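Local atomic coordinates of integrase (Bovine immunodeficiency virus, PDB entry 3KKR), a protein that probably inserts the DNA copy of the viral genome into host chromosomal DNA, as retroviral integrases do. Residues Glu22-Leu27 with Tyr140-Glu145; Glu36-Val41 with Ala67-Asn72; Arg100-Arg105 with Val125-Lys130. All coordinates share one frame; numbering follows the deposited sequence.

Interaction 1 of 3, residues Glu22-Leu27 with Tyr140-Glu145; sequences ETNSGL and YEIYLE
Leu27 and Tyr143 carry much of the apolar contact, where the turn of a beta hairpin of the RNase H-like core meets helix 139-151. Leu27 CD2 lies over one face of the Tyr143 ring, 4.0 Å from CG and displaced toward the rim, while Leu27 CD1 reaches the helix backbone, 3.6 Å from Tyr140 CA. Beside them Ser25 CB meets Ile142 CG2 at 3.6 Å. Glu22 comes in at the edge of the Tyr143 ring, its CG 4.1 Å from CD1, with carboxylate and ring planes 78° apart.

The polar ends of Glu22 and Ser25 are bonded to each other within the turn. A bend at chi2 (-90°) brings Glu22 OE2 to Ser25, where it accepts from both OG and N at 2.8 Å; N arrives nearly along the C-O axis, OG from above the carboxylate plane. Ser25 OG in turn accepts from Leu27 N at 3.2 Å, forming an ST turn. Tyr143 OH bonds to Thr53 N, and Tyr52 meets the ring edge-to-face.

No hydrogen bond crosses between the segments. Ser25 OG, already bonded within the turn, meets Tyr143 CB at 3.5 Å through van der Waals contact, alongside the carbon contacts that join hairpin and helix.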
# COMPACT_ATOMS: atom_id res chain seq x y z
N GLU A 22 1.65 -1.48 -4.51
CA GLU A 22 1.42 -1.79 -5.91
C GLU A 22 2.58 -2.65 -6.39
O GLU A 22 3.72 -2.19 -6.45
CB GLU A 22 1.30 -0.50 -6.71
CG GLU A 22 0.40 -0.63 -7.92
CD GLU A 22 1.14 -1.06 -9.16
OE1 GLU A 22 0.47 -1.42 -10.14
OE2 GLU A 22 2.39 -1.02 -9.17
N THR A 23 2.30 -3.90 -6.73
CA THR A 23 3.35 -4.89 -6.91
C THR A 23 4.17 -4.71 -8.16
O THR A 23 5.21 -5.33 -8.30
CB THR A 23 2.76 -6.29 -6.93
OG1 THR A 23 1.77 -6.36 -7.97
CG2 THR A 23 2.12 -6.62 -5.59
N ASN A 24 3.71 -3.87 -9.08
CA ASN A 24 4.48 -3.63 -10.29
C ASN A 24 5.53 -2.54 -10.11
O ASN A 24 6.67 -2.68 -10.55
CB ASN A 24 3.56 -3.27 -11.46
CG ASN A 24 4.33 -2.90 -12.71
OD1 ASN A 24 5.19 -3.65 -13.16
ND2 ASN A 24 4.06 -1.72 -13.25
N SER A 25 5.13 -1.45 -9.45
CA SER A 25 6.00 -0.30 -9.29
C SER A 25 6.72 -0.27 -7.94
O SER A 25 7.75 0.38 -7.79
CB SER A 25 5.21 1.00 -9.48
OG SER A 25 4.12 1.07 -8.58
N GLY A 26 6.17 -1.00 -6.97
CA GLY A 26 6.66 -0.94 -5.61
C GLY A 26 6.14 0.29 -4.90
O GLY A 26 6.59 0.63 -3.81
N LEU A 27 5.19 0.97 -5.52
CA LEU A 27 4.58 2.14 -4.90
C LEU A 27 3.80 1.75 -3.66
O LEU A 27 3.05 0.77 -3.66
CB LEU A 27 3.64 2.85 -5.87
CG LEU A 27 3.14 4.21 -5.40
CD1 LEU A 27 4.16 5.29 -5.77
CD2 LEU A 27 1.81 4.51 -6.02
N TYR A 140 7.09 5.95 -8.05
CA TYR A 140 6.01 6.81 -8.51
C TYR A 140 6.05 7.01 -10.01
O TYR A 140 5.03 6.97 -10.68
CB TYR A 140 6.08 8.17 -7.84
CG TYR A 140 4.91 9.05 -8.22
CD1 TYR A 140 3.62 8.53 -8.26
CD2 TYR A 140 5.08 10.39 -8.52
CE1 TYR A 140 2.54 9.32 -8.60
CE2 TYR A 140 4.01 11.19 -8.86
CZ TYR A 140 2.74 10.65 -8.90
OH TYR A 140 1.66 11.43 -9.23
N GLU A 141 7.25 7.25 -10.54
CA GLU A 141 7.41 7.49 -11.96
C GLU A 141 7.07 6.23 -12.72
O GLU A 141 6.60 6.29 -13.85
CB GLU A 141 8.83 7.96 -12.27
CG GLU A 141 9.23 9.18 -11.46
CD GLU A 141 10.61 9.69 -11.81
OE1 GLU A 141 11.44 8.89 -12.27
OE2 GLU A 141 10.85 10.89 -11.61
N ILE A 142 7.31 5.08 -12.10
CA ILE A 142 6.98 3.80 -12.72
C ILE A 142 5.48 3.64 -12.79
O ILE A 142 4.92 3.33 -13.84
CB ILE A 142 7.56 2.62 -11.95
CG1 ILE A 142 9.09 2.72 -11.91
CG2 ILE A 142 7.10 1.30 -12.57
CD1 ILE A 142 9.77 1.51 -11.28
N TYR A 143 4.83 3.85 -11.65
CA TYR A 143 3.38 3.76 -11.56
C TYR A 143 2.75 4.78 -12.51
O TYR A 143 1.80 4.49 -13.23
CB TYR A 143 2.92 4.02 -10.12
CG TYR A 143 1.41 4.16 -10.02
CD1 TYR A 143 0.60 3.05 -9.82
CD2 TYR A 143 0.81 5.40 -10.17
CE1 TYR A 143 -0.77 3.18 -9.76
CE2 TYR A 143 -0.56 5.55 -10.10
CZ TYR A 143 -1.34 4.43 -9.90
OH TYR A 143 -2.70 4.57 -9.83
N LEU A 144 3.31 5.98 -12.51
CA LEU A 144 2.77 7.05 -13.30
C LEU A 144 2.75 6.61 -14.76
O LEU A 144 1.75 6.74 -15.45
CB LEU A 144 3.63 8.30 -13.13
CG LEU A 144 2.98 9.62 -13.54
CD1 LEU A 144 1.70 9.84 -12.74
CD2 LEU A 144 3.96 10.76 -13.34
N GLU A 145 3.87 6.04 -15.19
CA GLU A 145 4.03 5.64 -16.58
C GLU A 145 3.00 4.60 -17.02
O GLU A 145 2.53 4.63 -18.16
CB GLU A 145 5.45 5.12 -16.83
CG GLU A 145 5.87 5.15 -18.29
CD GLU A 145 5.64 6.51 -18.96
OE1 GLU A 145 5.48 7.53 -18.25
OE2 GLU A 145 5.62 6.55 -20.21

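Interaction 2 of 3, residues Glu36-Val41 with Ala67-Asn72; sequences ETALQV and AHRIEN
Arg69 reaches Leu39 because its chain starts out extended from the backbone N (chi1 151°) and then bends, most sharply at chi3 (45°), which lays the guanidinium flat against the opposing helix. For Ile70 the first torsion places CG1 beside the backbone N (chi1 -51°), and a further bend at chi2 carries CD1 to the backbone of Ala38. These groups join the first turns of two helices of the RNase H-like integrase core, 38-51 and 68-76, with Thr37 and Ala67 at their N-cap positions.

The backbones come nearest at two small residues: Ala38 CB and Ala67 CB touch at 3.6 Å, with CA atoms 6.3 Å apart. Ala38 CB is also 3.9 Å from Ile70 CG1, so this one methyl fits between the N-cap residue of the other helix and an isoleucine of its first turn. At the exposed side of the contact, Leu39 CA sits 3.6 Å above the centre of the Arg69 guanidinium plane, and Leu39 CB lies over the same group. The leucine side chain runs obliquely past the arginine, an exposed contact of carbon with a charged face and without a hydrogen bond between them.

Deeper in, Ile70 also touches Ala42 and Ile45 of helix 38-51, and Val41 continues inward to Met7 of strand 4-11 and to Phe65, which ties the helix pair to the sheet. Ile70 and Val41 cross at about a right angle, CD1 to CG1 at 3.8 Å, and the same Ile70 CD1 lies 3.3 Å from Ala38 O.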
# COMPACT_ATOMS: atom_id res chain seq x y z
N GLU A 36 -7.65 -2.92 14.25
CA GLU A 36 -7.72 -3.78 13.08
C GLU A 36 -9.12 -4.30 12.84
O GLU A 36 -9.42 -5.45 13.12
CB GLU A 36 -6.74 -4.94 13.19
CG GLU A 36 -5.31 -4.50 13.09
CD GLU A 36 -4.36 -5.66 13.04
OE1 GLU A 36 -3.27 -5.55 13.64
OE2 GLU A 36 -4.71 -6.68 12.40
N THR A 37 -9.97 -3.43 12.30
CA THR A 37 -11.33 -3.81 11.94
C THR A 37 -11.60 -3.60 10.46
O THR A 37 -10.97 -2.76 9.81
CB THR A 37 -12.35 -3.02 12.76
OG1 THR A 37 -12.02 -1.63 12.71
CG2 THR A 37 -12.33 -3.49 14.21
N ALA A 38 -12.55 -4.36 9.92
CA ALA A 38 -12.96 -4.21 8.53
C ALA A 38 -13.46 -2.80 8.26
O ALA A 38 -13.38 -2.32 7.14
CB ALA A 38 -14.01 -5.24 8.17
N LEU A 39 -13.98 -2.16 9.29
CA LEU A 39 -14.44 -0.78 9.17
C LEU A 39 -13.26 0.11 8.82
O LEU A 39 -13.34 0.93 7.91
CB LEU A 39 -15.06 -0.31 10.48
CG LEU A 39 -16.11 0.79 10.38
CD1 LEU A 39 -17.01 0.78 11.62
CD2 LEU A 39 -15.48 2.16 10.18
N GLN A 40 -12.17 -0.05 9.54
CA GLN A 40 -10.96 0.71 9.27
C GLN A 40 -10.40 0.41 7.88
O GLN A 40 -10.08 1.32 7.12
CB GLN A 40 -9.90 0.42 10.32
CG GLN A 40 -10.33 0.83 11.70
CD GLN A 40 -10.81 2.26 11.73
OE1 GLN A 40 -10.03 3.19 11.55
NE2 GLN A 40 -12.11 2.45 11.96
N VAL A 41 -10.28 -0.88 7.57
CA VAL A 41 -9.77 -1.32 6.28
C VAL A 41 -10.60 -0.77 5.12
O VAL A 41 -10.07 -0.40 4.08
CB VAL A 41 -9.72 -2.87 6.21
CG1 VAL A 41 -9.55 -3.34 4.79
CG2 VAL A 41 -8.60 -3.41 7.08
N ALA A 67 -13.92 -9.84 5.78
CA ALA A 67 -15.27 -9.56 6.27
C ALA A 67 -16.18 -9.17 5.13
O ALA A 67 -15.74 -8.58 4.15
CB ALA A 67 -15.24 -8.48 7.31
N HIS A 68 -17.47 -9.48 5.27
CA HIS A 68 -18.43 -9.24 4.20
C HIS A 68 -18.36 -7.81 3.68
O HIS A 68 -18.52 -7.56 2.49
CB HIS A 68 -19.86 -9.53 4.67
CG HIS A 68 -20.90 -9.16 3.66
ND1 HIS A 68 -21.49 -7.91 3.63
CD2 HIS A 68 -21.42 -9.85 2.62
CE1 HIS A 68 -22.34 -7.86 2.62
NE2 HIS A 68 -22.32 -9.03 2.00
N ARG A 69 -18.11 -6.87 4.59
CA ARG A 69 -18.02 -5.47 4.23
C ARG A 69 -16.95 -5.22 3.17
O ARG A 69 -17.19 -4.53 2.17
CB ARG A 69 -17.76 -4.62 5.48
CG ARG A 69 -17.01 -3.37 5.19
CD ARG A 69 -17.39 -2.27 6.14
NE ARG A 69 -17.47 -2.71 7.52
CZ ARG A 69 -17.83 -1.92 8.53
NH1 ARG A 69 -18.13 -0.64 8.29
NH2 ARG A 69 -17.88 -2.38 9.77
N ILE A 70 -15.78 -5.81 3.38
CA ILE A 70 -14.67 -5.70 2.42
C ILE A 70 -15.00 -6.37 1.09
O ILE A 70 -14.81 -5.79 0.03
CB ILE A 70 -13.37 -6.29 2.99
CG1 ILE A 70 -13.09 -5.72 4.38
CG2 ILE A 70 -12.21 -6.04 2.05
CD1 ILE A 70 -13.20 -4.20 4.45
N GLU A 71 -15.48 -7.61 1.15
CA GLU A 71 -15.85 -8.34 -0.05
C GLU A 71 -16.88 -7.57 -0.88
O GLU A 71 -16.81 -7.51 -2.10
CB GLU A 71 -16.39 -9.71 0.32
CG GLU A 71 -15.46 -10.54 1.18
CD GLU A 71 -16.11 -11.82 1.70
OE1 GLU A 71 -17.34 -11.97 1.54
OE2 GLU A 71 -15.39 -12.67 2.27
N ASN A 72 -17.86 -6.99 -0.19
CA ASN A 72 -18.92 -6.24 -0.83
C ASN A 72 -18.38 -4.99 -1.48
O ASN A 72 -18.72 -4.66 -2.62
CB ASN A 72 -19.97 -5.85 0.21
CG ASN A 72 -21.16 -5.12 -0.40
OD1 ASN A 72 -21.34 -3.92 -0.19
ND2 ASN A 72 -21.97 -5.86 -1.15

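Interaction 3 of 3, residues Arg100-Arg105 with Val125-Lys130; sequences RDLKDR and VSLNKK. With NO3 (nitrate ion), chain F.
This is a largely buried helix-helix contact in which Leu127 packs into the side of helix 89-110. It belongs to the helices packed on one face of the sheet in the RNase H-like integrase fold, where helix 116-130 in turn rests on the sheet through Leu127 on Val28 and Asn128 on Leu27 of strand 27-33. The short axes approach to 9.7 Å and their directions differ by 117°, so the helices meet crosswise and touch over a small area.

Leu127 makes the largest contribution. Its CG stands anti to the backbone N (chi1 -150°), directing CD1 at the Asp101-Leu102 backbone, where it comes within 3.3 Å of Leu102 N. CD1 also meets Asp101 CB at 3.6 Å and Leu102 CB at 4.0 Å, while the two leucine side chains run at about a right angle. Leu102 itself continues inward to Leu120, Ala123 and Leu124, which extends the apolar contact along helix 116-130.

The carboxylate of Asp101 is engaged within its own helix. Arg100 grips it side-on with NE and NH2, both on OD2 (NH2 at 2.9 Å) and both from the same face of the carboxylate, well above its plane. A longer salt bridge from Arg100 to Asp104 extends this network of one arginine and two aspartates along the helix surface.

At the other end, Arg105 bends at chi2 and chi3 beside Ser126, but the model brings these two side chains too close, and their detailed fit is doubtful. Arg131 lies close to the same guanidinium. A nitrate ion, probably from the crystallisation liquor, also sits at the guanidinium edge: Arg105 NH2 donates to nitrate O1 at 3.0 Å with an N-H...O angle of 152°.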
# COMPACT_ATOMS: atom_id res chain seq x y z
N ARG A 100 10.18 -2.94 4.29
CA ARG A 100 11.43 -2.70 4.99
C ARG A 100 11.94 -1.29 4.67
O ARG A 100 12.41 -0.58 5.56
CB ARG A 100 12.45 -3.78 4.65
CG ARG A 100 13.72 -3.76 5.49
CD ARG A 100 14.75 -2.84 4.87
NE ARG A 100 14.55 -2.71 3.42
CZ ARG A 100 15.01 -3.54 2.49
NH1 ARG A 100 15.73 -4.61 2.83
NH2 ARG A 100 14.76 -3.30 1.21
N ASP A 101 11.82 -0.88 3.41
CA ASP A 101 12.11 0.50 3.05
C ASP A 101 11.21 1.48 3.81
O ASP A 101 11.66 2.53 4.24
CB ASP A 101 11.95 0.71 1.54
CG ASP A 101 12.96 -0.09 0.73
OD1 ASP A 101 12.69 -0.33 -0.46
OD2 ASP A 101 14.01 -0.47 1.28
N LEU A 102 9.94 1.12 4.00
CA LEU A 102 9.03 1.99 4.74
C LEU A 102 9.48 2.17 6.18
O LEU A 102 9.46 3.28 6.69
CB LEU A 102 7.59 1.47 4.71
CG LEU A 102 6.56 2.45 5.28
CD1 LEU A 102 6.56 3.80 4.54
CD2 LEU A 102 5.16 1.85 5.28
N LYS A 103 9.87 1.07 6.82
CA LYS A 103 10.35 1.12 8.19
C LYS A 103 11.70 1.84 8.31
O LYS A 103 11.97 2.48 9.32
CB LYS A 103 10.46 -0.29 8.78
CG LYS A 103 9.13 -0.92 9.08
CD LYS A 103 9.29 -2.22 9.84
CE LYS A 103 7.94 -2.84 10.18
NZ LYS A 103 7.08 -1.91 10.98
N ASP A 104 12.53 1.74 7.28
CA ASP A 104 13.77 2.50 7.25
C ASP A 104 13.48 3.98 7.15
O ASP A 104 13.91 4.77 8.00
CB ASP A 104 14.65 2.08 6.06
CG ASP A 104 15.29 0.72 6.26
OD1 ASP A 104 15.81 0.16 5.27
OD2 ASP A 104 15.26 0.22 7.41
N ARG A 105 12.74 4.37 6.11
CA ARG A 105 12.40 5.76 5.88
C ARG A 105 11.62 6.33 7.06
O ARG A 105 11.76 7.50 7.39
CB ARG A 105 11.61 5.92 4.58
CG ARG A 105 12.41 5.60 3.32
CD ARG A 105 13.41 6.69 3.01
NE ARG A 105 14.58 6.66 3.89
CZ ARG A 105 15.33 7.72 4.18
NH1 ARG A 105 15.03 8.91 3.68
NH2 ARG A 105 16.37 7.59 4.99
N VAL A 125 6.66 9.84 0.79
CA VAL A 125 7.18 10.69 -0.29
C VAL A 125 8.62 10.36 -0.62
O VAL A 125 9.01 10.32 -1.78
CB VAL A 125 6.99 12.21 -0.02
CG1 VAL A 125 6.51 12.46 1.39
CG2 VAL A 125 8.27 12.97 -0.30
N SER A 126 9.42 10.09 0.41
CA SER A 126 10.80 9.67 0.23
C SER A 126 10.88 8.40 -0.63
O SER A 126 11.49 8.39 -1.69
CB SER A 126 11.45 9.43 1.59
OG SER A 126 12.76 8.90 1.45
N LEU A 127 10.24 7.35 -0.15
CA LEU A 127 10.23 6.04 -0.80
C LEU A 127 9.71 6.08 -2.23
O LEU A 127 10.36 5.59 -3.15
CB LEU A 127 9.34 5.12 0.04
CG LEU A 127 9.60 3.62 0.10
CD1 LEU A 127 9.22 3.13 1.47
CD2 LEU A 127 8.80 2.91 -0.99
N ASN A 128 8.54 6.68 -2.40
CA ASN A 128 7.86 6.70 -3.69
C ASN A 128 8.41 7.73 -4.66
O ASN A 128 8.48 7.49 -5.86
CB ASN A 128 6.36 6.95 -3.49
CG ASN A 128 5.64 5.82 -2.76
OD1 ASN A 128 6.05 4.66 -2.81
ND2 ASN A 128 4.55 6.15 -2.09
N LYS A 129 8.81 8.89 -4.14
CA LYS A 129 9.08 10.05 -5.01
C LYS A 129 10.54 10.47 -5.08
O LYS A 129 10.95 11.16 -6.02
CB LYS A 129 8.26 11.26 -4.56
CG LYS A 129 6.75 11.13 -4.70
CD LYS A 129 6.07 12.43 -4.29
CE LYS A 129 4.58 12.38 -4.56
NZ LYS A 129 4.01 13.75 -4.57
N LYS A 130 11.33 10.09 -4.09
CA LYS A 130 12.68 10.59 -4.00
C LYS A 130 13.70 9.52 -4.30
O LYS A 130 14.72 9.78 -4.94
CB LYS A 130 12.92 11.20 -2.62
CG LYS A 130 12.04 12.39 -2.33
CD LYS A 130 12.46 13.08 -1.05
CE LYS A 130 11.62 14.33 -0.78
NZ LYS A 130 11.69 15.31 -1.90
N NO3 F . 18.27 10.65 5.55
O1 NO3 F . 18.79 9.38 5.25
O2 NO3 F . 18.41 11.69 4.62
O3 NO3 F . 17.62 10.88 6.77

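How the interactions relate
Interactions 1 and 3 are neighbours, with centres 13 Å apart, and meet where the end of helix 116-130 comes against the start of helix 139-151, the next helix in the chain: Tyr140 N lies 3.0 Å from Asn128 O, a probable hydrogen bond, and Leu27 CD1 packs against Asn128 CG at 3.4 Å. Interaction 2 stands alone, its centre 26 Å from that of interaction 1 and 27 Å from that of interaction 3. Along the chain interaction 1 encloses the other two, with interaction 2 closing before interaction 3 opens. Interactions 2 and 3 each pair two helices, on opposite sides of the chain's centre, whereas interaction 1 brings helix 139-151 back to the hairpin turn between strands 16-22 and 27-33.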